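Long-range contact in pseudoazurin (Blue copper protein) (Sinorhizobium meliloti, PDB 3TU6), which binds one copper ion and probably carries electrons in the periplasm, as blue copper proteins of the cupredoxin family do: residues V6-K11 against F35-K40. Residues are numbered along the deposited sequence; the frame is centred on the assembly and turned at random.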
loop_
_atom_site.group_PDB
_atom_site.type_symbol
_atom_site.label_atom_id
_atom_site.label_comp_id
_atom_site.label_asym_id
_atom_site.label_seq_id
_atom_site.Cartn_x
_atom_site.Cartn_y
_atom_site.Cartn_z
ATOM N N VAL A 6 0.026 8.647 -4.069
ATOM C CA VAL A 6 1.066 8.004 -3.274
ATOM C C VAL A 6 2.369 8.039 -4.061
ATOM O O VAL A 6 2.465 7.444 -5.133
ATOM C CB VAL A 6 0.718 6.541 -2.949
ATOM C CG1 VAL A 6 1.871 5.870 -2.208
ATOM C CG2 VAL A 6 -0.558 6.471 -2.132
ATOM N N GLU A 7 3.364 8.743 -3.531
ATOM C CA GLU A 7 4.657 8.861 -4.197
ATOM C C GLU A 7 5.534 7.651 -3.898
ATOM O O GLU A 7 5.590 7.182 -2.760
ATOM C CB GLU A 7 5.367 10.144 -3.764
ATOM C CG GLU A 7 4.639 11.413 -4.183
ATOM C CD GLU A 7 5.437 12.672 -3.903
ATOM O OE1 GLU A 7 5.297 13.643 -4.674
ATOM O OE2 GLU A 7 6.204 12.692 -2.917
ATOM N N MET A 8 6.206 7.148 -4.931
ATOM C CA MET A 8 7.156 6.047 -4.790
ATOM C C MET A 8 8.555 6.658 -4.739
ATOM O O MET A 8 9.020 7.235 -5.724
ATOM C CB MET A 8 7.015 5.069 -5.963
ATOM C CG MET A 8 5.571 4.643 -6.228
ATOM S SD MET A 8 5.381 3.309 -7.434
ATOM C CE MET A 8 5.807 4.166 -8.955
ATOM N N LEU A 9 9.210 6.541 -3.584
ATOM C CA LEU A 9 10.418 7.317 -3.288
ATOM C C LEU A 9 11.580 6.469 -2.781
ATOM O O LEU A 9 11.381 5.438 -2.128
ATOM C CB LEU A 9 10.099 8.377 -2.232
ATOM C CG LEU A 9 9.127 9.486 -2.632
ATOM C CD1 LEU A 9 8.583 10.185 -1.395
ATOM C CD2 LEU A 9 9.809 10.476 -3.560
ATOM N N ASN A 10 12.795 6.931 -3.070
ATOM C CA ASN A 10 14.006 6.329 -2.521
ATOM C C ASN A 10 14.199 6.722 -1.061
ATOM O O ASN A 10 14.589 5.894 -0.239
ATOM C CB ASN A 10 15.240 6.746 -3.331
ATOM C CG ASN A 10 15.270 6.132 -4.719
ATOM O OD1 ASN A 10 14.360 5.403 -5.114
ATOM N ND2 ASN A 10 16.326 6.425 -5.467
ATOM N N LYS A 11 13.928 7.989 -0.752
ATOM C CA LYS A 11 14.061 8.518 0.604
ATOM C C LYS A 11 12.805 9.303 0.982
ATOM O O LYS A 11 12.437 10.258 0.296
ATOM C CB LYS A 11 15.297 9.418 0.693
ATOM C CG LYS A 11 15.600 9.978 2.081
ATOM C CD LYS A 11 16.038 8.895 3.052
ATOM C CE LYS A 11 16.547 9.498 4.352
ATOM N NZ LYS A 11 16.960 8.456 5.330
ATOM N N PHE A 35 -0.349 6.206 -8.260
ATOM C CA PHE A 35 1.034 6.077 -7.814
ATOM C C PHE A 35 1.942 6.936 -8.680
ATOM O O PHE A 35 1.820 6.936 -9.900
ATOM C CB PHE A 35 1.459 4.610 -7.820
ATOM C CG PHE A 35 0.797 3.807 -6.745
ATOM C CD1 PHE A 35 1.373 3.715 -5.492
ATOM C CD2 PHE A 35 -0.424 3.188 -6.967
ATOM C CE1 PHE A 35 0.762 2.997 -4.483
ATOM C CE2 PHE A 35 -1.046 2.463 -5.958
ATOM C CZ PHE A 35 -0.449 2.370 -4.710
ATOM N N VAL A 36 2.836 7.680 -8.034
ATOM C CA VAL A 36 3.690 8.648 -8.715
ATOM C C VAL A 36 5.141 8.186 -8.659
ATOM O O VAL A 36 5.662 7.880 -7.585
ATOM C CB VAL A 36 3.578 10.042 -8.059
ATOM C CG1 VAL A 36 4.344 11.085 -8.867
ATOM C CG2 VAL A 36 2.113 10.443 -7.912
ATOM N N ALA A 37 5.788 8.140 -9.821
ATOM C CA ALA A 37 7.182 7.722 -9.918
ATOM C C ALA A 37 8.106 8.922 -9.746
ATOM O O ALA A 37 8.788 9.327 -10.689
ATOM C CB ALA A 37 7.437 7.038 -11.260
ATOM N N LYS A 38 8.124 9.489 -8.541
ATOM C CA LYS A 38 8.977 10.643 -8.249
ATOM C C LYS A 38 10.450 10.248 -8.335
ATOM O O LYS A 38 11.264 10.988 -8.888
ATOM C CB LYS A 38 8.654 11.228 -6.873
ATOM C CG LYS A 38 9.338 12.561 -6.598
ATOM C CD LYS A 38 8.633 13.345 -5.505
ATOM C CE LYS A 38 9.278 14.706 -5.293
ATOM N NZ LYS A 38 8.523 15.535 -4.313
ATOM N N ASP A 39 10.776 9.082 -7.780
ATOM C CA ASP A 39 12.063 8.427 -8.012
ATOM C C ASP A 39 11.830 7.175 -8.856
ATOM O O ASP A 39 10.788 6.525 -8.734
ATOM C CB ASP A 39 12.732 8.051 -6.688
ATOM C CG ASP A 39 13.184 9.263 -5.892
ATOM O OD1 ASP A 39 13.681 10.235 -6.502
ATOM O OD2 ASP A 39 13.054 9.240 -4.649
ATOM N N LYS A 40 12.797 6.842 -9.707
ATOM C CA LYS A 40 12.658 5.714 -10.630
ATOM C C LYS A 40 13.072 4.393 -9.988
ATOM O O LYS A 40 13.767 4.371 -8.970
ATOM C CB LYS A 40 13.485 5.953 -11.896
ATOM C CG LYS A 40 13.174 7.259 -12.622
ATOM C CD LYS A 40 11.731 7.321 -13.107
ATOM C CE LYS A 40 11.489 8.557 -13.960
ATOM N NZ LYS A 40 10.089 8.633 -14.463
HETATM O O HOH W 1 15.918 6.257 -8.374
#
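Val6 and Glu7 pair in parallel with Phe35 and Val36, joining strands 3-9 and 32-36 of the cupredoxin beta-barrel at its copper end. Backbone hydrogen bonds stitch the pair: Val36 N gives to Val6 O (2.9 Å), Met8 N to Val36 O (2.8 Å), and, past an inverse gamma turn centred on Ala37, Asp39 N reaches Met8 O at a longer 3.3 Å. Asp39 OD2 takes Asn10 N at 2.8 Å in an almost straight bond (174°), on the anti side of the carboxylate and 18° out of its plane. Replacing Asp39 by alanine would remove that acceptor and probably let the corner of the chain at Asn10 shift. Asn10 OD1 meanwhile hydrogen-bonds NE2 of the copper ligand His42. Apolar contacts line the inner face: Val6 CG1, anti to its own N (chi1 176°), lies 3.8 Å from Phe35 CE1, while Met8 crosses Phe35 at about a right angle in an oblique Met-aromatic contact and bends at its last torsion to bring CE onto Ala37. On the other face the extended Lys38 packs its CB on Leu9 CD2 (3.6 Å) and makes a long salt bridge from NZ to Glu7 OE1. Beyond Asp39, one water links the segments, accepting from Asn10 ND2 and donating to Lys40 O, both at 2.9 Å.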